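Local coordinates for Mll3558 protein (PDB 3RD6), which is of unknown function but, as a Bet v 1-like member of the AHA1 family, may be related in role to Hsp90 ATPase activators, at residues S49-R61 / R71-I85. Sequence-based numbering, arbitrary orientation.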
loop_
_atom_site.group_PDB
_atom_site.type_symbol
_atom_site.label_atom_id
_atom_site.label_comp_id
_atom_site.label_asym_id
_atom_site.label_seq_id
_atom_site.Cartn_x
_atom_site.Cartn_y
_atom_site.Cartn_z
ATOM N N SER A 49 -6.114 12.332 12.119
ATOM C CA SER A 49 -4.759 12.848 12.001
ATOM C C SER A 49 -4.465 12.832 10.515
ATOM O O SER A 49 -4.592 11.806 9.862
ATOM C CB SER A 49 -3.779 11.932 12.725
ATOM O OG SER A 49 -4.188 11.701 14.069
ATOM N N PHE A 50 -4.102 13.980 9.973
ATOM C CA PHE A 50 -3.806 14.069 8.550
ATOM C C PHE A 50 -2.483 14.812 8.380
ATOM O O PHE A 50 -2.397 16.008 8.656
ATOM C CB PHE A 50 -4.930 14.835 7.848
ATOM C CG PHE A 50 -4.859 14.812 6.346
ATOM C CD1 PHE A 50 -5.228 13.684 5.642
ATOM C CD2 PHE A 50 -4.482 15.948 5.635
ATOM C CE1 PHE A 50 -5.231 13.682 4.255
ATOM C CE2 PHE A 50 -4.482 15.953 4.252
ATOM C CZ PHE A 50 -4.860 14.816 3.564
ATOM N N ASP A 51 -1.451 14.096 7.950
ATOM C CA ASP A 51 -0.147 14.700 7.734
ATOM C C ASP A 51 0.209 14.487 6.272
ATOM O O ASP A 51 0.817 13.476 5.910
ATOM C CB ASP A 51 0.895 14.053 8.649
ATOM C CG ASP A 51 2.297 14.612 8.429
ATOM O OD1 ASP A 51 2.459 15.521 7.568
ATOM O OD2 ASP A 51 3.232 14.131 9.119
ATOM N N PHE A 52 -0.162 15.454 5.436
ATOM C CA PHE A 52 0.068 15.364 3.997
ATOM C C PHE A 52 1.499 15.561 3.511
ATOM O O PHE A 52 1.892 16.669 3.175
ATOM C CB PHE A 52 -0.856 16.333 3.263
ATOM C CG PHE A 52 -1.015 16.013 1.816
ATOM C CD1 PHE A 52 -1.719 14.872 1.416
ATOM C CD2 PHE A 52 -0.428 16.826 0.843
ATOM C CE1 PHE A 52 -1.828 14.542 0.068
ATOM C CE2 PHE A 52 -0.530 16.507 -0.512
ATOM C CZ PHE A 52 -1.233 15.362 -0.901
ATOM N N ARG A 53 2.257 14.464 3.463
ATOM C CA ARG A 53 3.654 14.445 3.002
ATOM C C ARG A 53 4.076 12.994 2.780
ATOM O O ARG A 53 3.503 12.087 3.380
ATOM C CB ARG A 53 4.575 15.073 4.041
ATOM C CG ARG A 53 4.713 14.267 5.306
ATOM C CD ARG A 53 5.592 14.974 6.328
ATOM N NE ARG A 53 5.580 14.291 7.618
ATOM C CZ ARG A 53 6.314 13.223 7.911
ATOM N NH1 ARG A 53 7.146 12.711 7.008
ATOM N NH2 ARG A 53 6.182 12.639 9.100
ATOM N N VAL A 54 5.045 12.745 1.906
ATOM C CA VAL A 54 5.481 11.370 1.704
ATOM C C VAL A 54 6.025 10.914 3.053
ATOM O O VAL A 54 6.772 11.637 3.690
ATOM C CB VAL A 54 6.612 11.266 0.650
ATOM C CG1 VAL A 54 6.962 9.793 0.403
ATOM C CG2 VAL A 54 6.188 11.948 -0.643
ATOM N N GLY A 55 5.653 9.717 3.486
ATOM C CA GLY A 55 6.118 9.232 4.773
ATOM C C GLY A 55 5.129 9.628 5.857
ATOM O O GLY A 55 5.063 9.024 6.925
ATOM N N GLY A 56 4.354 10.664 5.567
ATOM C CA GLY A 56 3.359 11.132 6.504
ATOM C C GLY A 56 2.119 10.273 6.392
ATOM O O GLY A 56 1.880 9.640 5.373
ATOM N N GLY A 57 1.304 10.251 7.432
ATOM C CA GLY A 57 0.118 9.427 7.364
ATOM C C GLY A 57 -1.165 10.064 7.825
ATOM O O GLY A 57 -1.218 11.238 8.186
ATOM N N GLU A 58 -2.206 9.243 7.808
ATOM C CA GLU A 58 -3.554 9.629 8.186
ATOM C C GLU A 58 -4.075 8.605 9.179
ATOM O O GLU A 58 -3.642 7.460 9.179
ATOM C CB GLU A 58 -4.417 9.634 6.930
ATOM C CG GLU A 58 -5.870 10.014 7.094
ATOM C CD GLU A 58 -6.656 9.833 5.811
ATOM O OE1 GLU A 58 -6.197 10.300 4.750
ATOM O OE2 GLU A 58 -7.744 9.225 5.857
ATOM N N VAL A 59 -4.961 9.032 10.066
ATOM C CA VAL A 59 -5.570 8.132 11.036
ATOM C C VAL A 59 -6.980 8.627 11.245
ATOM O O VAL A 59 -7.199 9.796 11.531
ATOM C CB VAL A 59 -4.832 8.108 12.364
ATOM C CG1 VAL A 59 -5.582 7.201 13.341
ATOM C CG2 VAL A 59 -3.422 7.596 12.159
ATOM N N SER A 60 -7.938 7.735 11.071
ATOM C CA SER A 60 -9.330 8.097 11.195
ATOM C C SER A 60 -10.048 7.108 12.082
ATOM O O SER A 60 -9.912 5.905 11.918
ATOM C CB SER A 60 -9.991 8.093 9.815
ATOM O OG SER A 60 -9.300 8.907 8.883
ATOM N N ARG A 61 -10.830 7.618 13.017
ATOM C CA ARG A 61 -11.583 6.760 13.907
ATOM C C ARG A 61 -13.006 7.270 14.067
ATOM O O ARG A 61 -13.226 8.363 14.576
ATOM C CB ARG A 61 -10.886 6.687 15.257
ATOM C CG ARG A 61 -9.505 6.059 15.186
ATOM C CD ARG A 61 -8.942 5.823 16.568
ATOM N NE ARG A 61 -8.984 7.053 17.352
ATOM C CZ ARG A 61 -9.585 7.173 18.532
ATOM N NH1 ARG A 61 -10.200 6.134 19.077
ATOM N NH2 ARG A 61 -9.574 8.337 19.169
ATOM N N ARG A 71 -11.647 1.996 11.984
ATOM C CA ARG A 71 -10.351 2.665 11.964
ATOM C C ARG A 71 -9.638 2.497 10.637
ATOM O O ARG A 71 -9.503 1.391 10.126
ATOM C CB ARG A 71 -9.439 2.152 13.077
ATOM C CG ARG A 71 -8.056 2.778 13.016
ATOM C CD ARG A 71 -7.210 2.510 14.232
ATOM N NE ARG A 71 -5.976 3.293 14.198
ATOM C CZ ARG A 71 -5.213 3.550 15.259
ATOM N NH1 ARG A 71 -5.553 3.078 16.456
ATOM N NH2 ARG A 71 -4.122 4.303 15.131
ATOM N N LEU A 72 -9.176 3.608 10.079
ATOM C CA LEU A 72 -8.459 3.595 8.815
ATOM C C LEU A 72 -7.082 4.212 9.023
ATOM O O LEU A 72 -6.977 5.353 9.411
ATOM C CB LEU A 72 -9.261 4.386 7.785
ATOM C CG LEU A 72 -8.781 4.545 6.341
ATOM C CD1 LEU A 72 -9.965 5.015 5.509
ATOM C CD2 LEU A 72 -7.621 5.540 6.240
ATOM N N ASP A 73 -6.033 3.434 8.787
ATOM C CA ASP A 73 -4.651 3.899 8.931
ATOM C C ASP A 73 -4.022 3.949 7.550
ATOM O O ASP A 73 -3.949 2.929 6.872
ATOM C CB ASP A 73 -3.820 2.934 9.789
ATOM C CG ASP A 73 -3.963 3.172 11.278
ATOM O OD1 ASP A 73 -3.249 4.036 11.824
ATOM O OD2 ASP A 73 -4.784 2.476 11.904
ATOM N N ALA A 74 -3.553 5.123 7.143
ATOM C CA ALA A 74 -2.934 5.283 5.843
ATOM C C ALA A 74 -1.577 5.984 5.907
ATOM O O ALA A 74 -1.307 6.719 6.831
ATOM C CB ALA A 74 -3.875 6.058 4.926
ATOM N N GLN A 75 -0.720 5.736 4.919
ATOM C CA GLN A 75 0.584 6.397 4.843
ATOM C C GLN A 75 0.826 6.855 3.410
ATOM O O GLN A 75 0.606 6.092 2.478
ATOM C CB GLN A 75 1.721 5.468 5.258
ATOM C CG GLN A 75 2.961 6.254 5.700
ATOM C CD GLN A 75 4.238 5.426 5.791
ATOM O OE1 GLN A 75 4.783 4.979 4.774
ATOM N NE2 GLN A 75 4.729 5.229 7.021
ATOM N N PHE A 76 1.264 8.098 3.230
ATOM C CA PHE A 76 1.502 8.616 1.894
ATOM C C PHE A 76 2.784 8.044 1.342
ATOM O O PHE A 76 3.806 8.033 2.013
ATOM C CB PHE A 76 1.499 10.162 1.913
ATOM C CG PHE A 76 0.149 10.734 2.125
ATOM C CD1 PHE A 76 -0.802 10.654 1.118
ATOM C CD2 PHE A 76 -0.225 11.222 3.362
ATOM C CE1 PHE A 76 -2.118 11.043 1.344
ATOM C CE2 PHE A 76 -1.551 11.616 3.604
ATOM C CZ PHE A 76 -2.496 11.524 2.607
ATOM N N GLN A 77 2.705 7.552 0.111
ATOM C CA GLN A 77 3.844 6.920 -0.562
ATOM C C GLN A 77 4.468 7.800 -1.639
ATOM O O GLN A 77 5.659 7.687 -1.950
ATOM C CB GLN A 77 3.422 5.582 -1.236
ATOM C CG GLN A 77 2.791 4.519 -0.339
ATOM C CD GLN A 77 3.725 4.011 0.725
ATOM O OE1 GLN A 77 4.906 3.785 0.463
ATOM N NE2 GLN A 77 3.199 3.805 1.935
ATOM N N ASP A 78 3.643 8.634 -2.256
ATOM C CA ASP A 78 4.135 9.496 -3.323
ATOM C C ASP A 78 3.170 10.628 -3.616
ATOM O O ASP A 78 1.953 10.429 -3.638
ATOM C CB ASP A 78 4.371 8.674 -4.594
ATOM C CG ASP A 78 4.879 9.522 -5.760
ATOM O OD1 ASP A 78 4.100 9.797 -6.698
ATOM O OD2 ASP A 78 6.060 9.926 -5.738
ATOM N N ILE A 79 3.739 11.816 -3.824
ATOM C CA ILE A 79 2.980 13.027 -4.124
ATOM C C ILE A 79 3.655 13.826 -5.245
ATOM O O ILE A 79 4.842 14.149 -5.167
ATOM C CB ILE A 79 2.860 13.965 -2.879
ATOM C CG1 ILE A 79 2.142 13.263 -1.721
ATOM C CG2 ILE A 79 2.122 15.238 -3.265
ATOM C CD1 ILE A 79 2.030 14.111 -0.448
ATOM N N VAL A 80 2.897 14.115 -6.296
ATOM C CA VAL A 80 3.373 14.909 -7.418
ATOM C C VAL A 80 2.318 16.011 -7.489
ATOM O O VAL A 80 1.168 15.759 -7.878
ATOM C CB VAL A 80 3.376 14.100 -8.724
ATOM C CG1 VAL A 80 4.055 14.903 -9.819
ATOM C CG2 VAL A 80 4.091 12.775 -8.516
ATOM N N PRO A 81 2.690 17.249 -7.106
ATOM C CA PRO A 81 1.795 18.419 -7.096
ATOM C C PRO A 81 0.760 18.548 -8.213
ATOM O O PRO A 81 1.094 18.553 -9.400
ATOM C CB PRO A 81 2.767 19.586 -7.057
ATOM C CG PRO A 81 3.857 19.044 -6.174
ATOM C CD PRO A 81 4.073 17.661 -6.784
ATOM N N ASP A 82 -0.503 18.638 -7.792
ATOM C CA ASP A 82 -1.659 18.785 -8.677
ATOM C C ASP A 82 -1.849 17.651 -9.688
ATOM O O ASP A 82 -2.783 17.684 -10.493
ATOM C CB ASP A 82 -1.578 20.107 -9.445
ATOM C CG ASP A 82 -1.175 21.270 -8.568
ATOM O OD1 ASP A 82 -1.762 21.429 -7.481
ATOM O OD2 ASP A 82 -0.274 22.036 -8.972
ATOM N N GLN A 83 -0.994 16.637 -9.646
ATOM C CA GLN A 83 -1.130 15.567 -10.616
ATOM C C GLN A 83 -1.256 14.142 -10.082
ATOM O O GLN A 83 -1.885 13.310 -10.734
ATOM C CB GLN A 83 0.015 15.647 -11.608
ATOM N N ARG A 84 -0.673 13.842 -8.919
ATOM C CA ARG A 84 -0.754 12.466 -8.413
ATOM C C ARG A 84 -0.671 12.273 -6.908
ATOM O O ARG A 84 0.057 12.973 -6.213
ATOM C CB ARG A 84 0.331 11.616 -9.075
ATOM C CG ARG A 84 0.326 10.153 -8.688
ATOM C CD ARG A 84 1.383 9.385 -9.467
ATOM N NE ARG A 84 2.748 9.813 -9.144
ATOM C CZ ARG A 84 3.818 9.537 -9.886
ATOM N NH1 ARG A 84 3.693 8.836 -11.006
ATOM N NH2 ARG A 84 5.016 9.962 -9.507
ATOM N N ILE A 85 -1.441 11.314 -6.404
ATOM C CA ILE A 85 -1.410 11.021 -4.982
ATOM C C ILE A 85 -1.450 9.513 -4.783
ATOM O O ILE A 85 -2.354 8.837 -5.276
ATOM C CB ILE A 85 -2.599 11.673 -4.233
ATOM C CG1 ILE A 85 -2.555 13.196 -4.418
ATOM C CG2 ILE A 85 -2.553 11.287 -2.748
ATOM C CD1 ILE A 85 -3.612 13.957 -3.657
#
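Strands 57-61 and 71-80 run antiparallel, their axes approaching to 4.4 Å with N-to-C directions 168° apart, and Glu58 faces Ala74 and Ser60 faces Leu72 as hydrogen-bonded pairs. Beyond them the ladder runs into the type II turn Arg53-Gly56, where Phe76 N-H bonds to Gly56 O (N to O 2.7 Å) and Phe76 O accepts from Gly55 N (2.9 Å). CB of Phe76 is directed toward 49-61, and with CG anti to the carbonyl carbon (chi1 -71°) the ring becomes the hub of an aromatic cluster. Phe52 brings its edge over one face of Phe76, CD1 lying 3.6 Å from Phe76 CZ with the planes at 71°; Phe76 in turn presents its own edge, offset, to the face of Phe50. Ile79 CD1 sits over a face of Phe52, 3.6 Å from the ring centroid. Replacing the Phe76 ring with the methyl of an alanine is likely to leave the Phe50 face and Phe52 edge without their shared partner. Glu58 meets Arg37 in a salt bridge. On the other face, Val59 CG1 lies against Arg71 NH2, and Arg71 NE forms a salt bridge with Asp73 OD2. Helix 20-28 touches Phe52, helix 30-36 Phe50, around this hairpin of the Bet v 1-like (helix-grip) sheet.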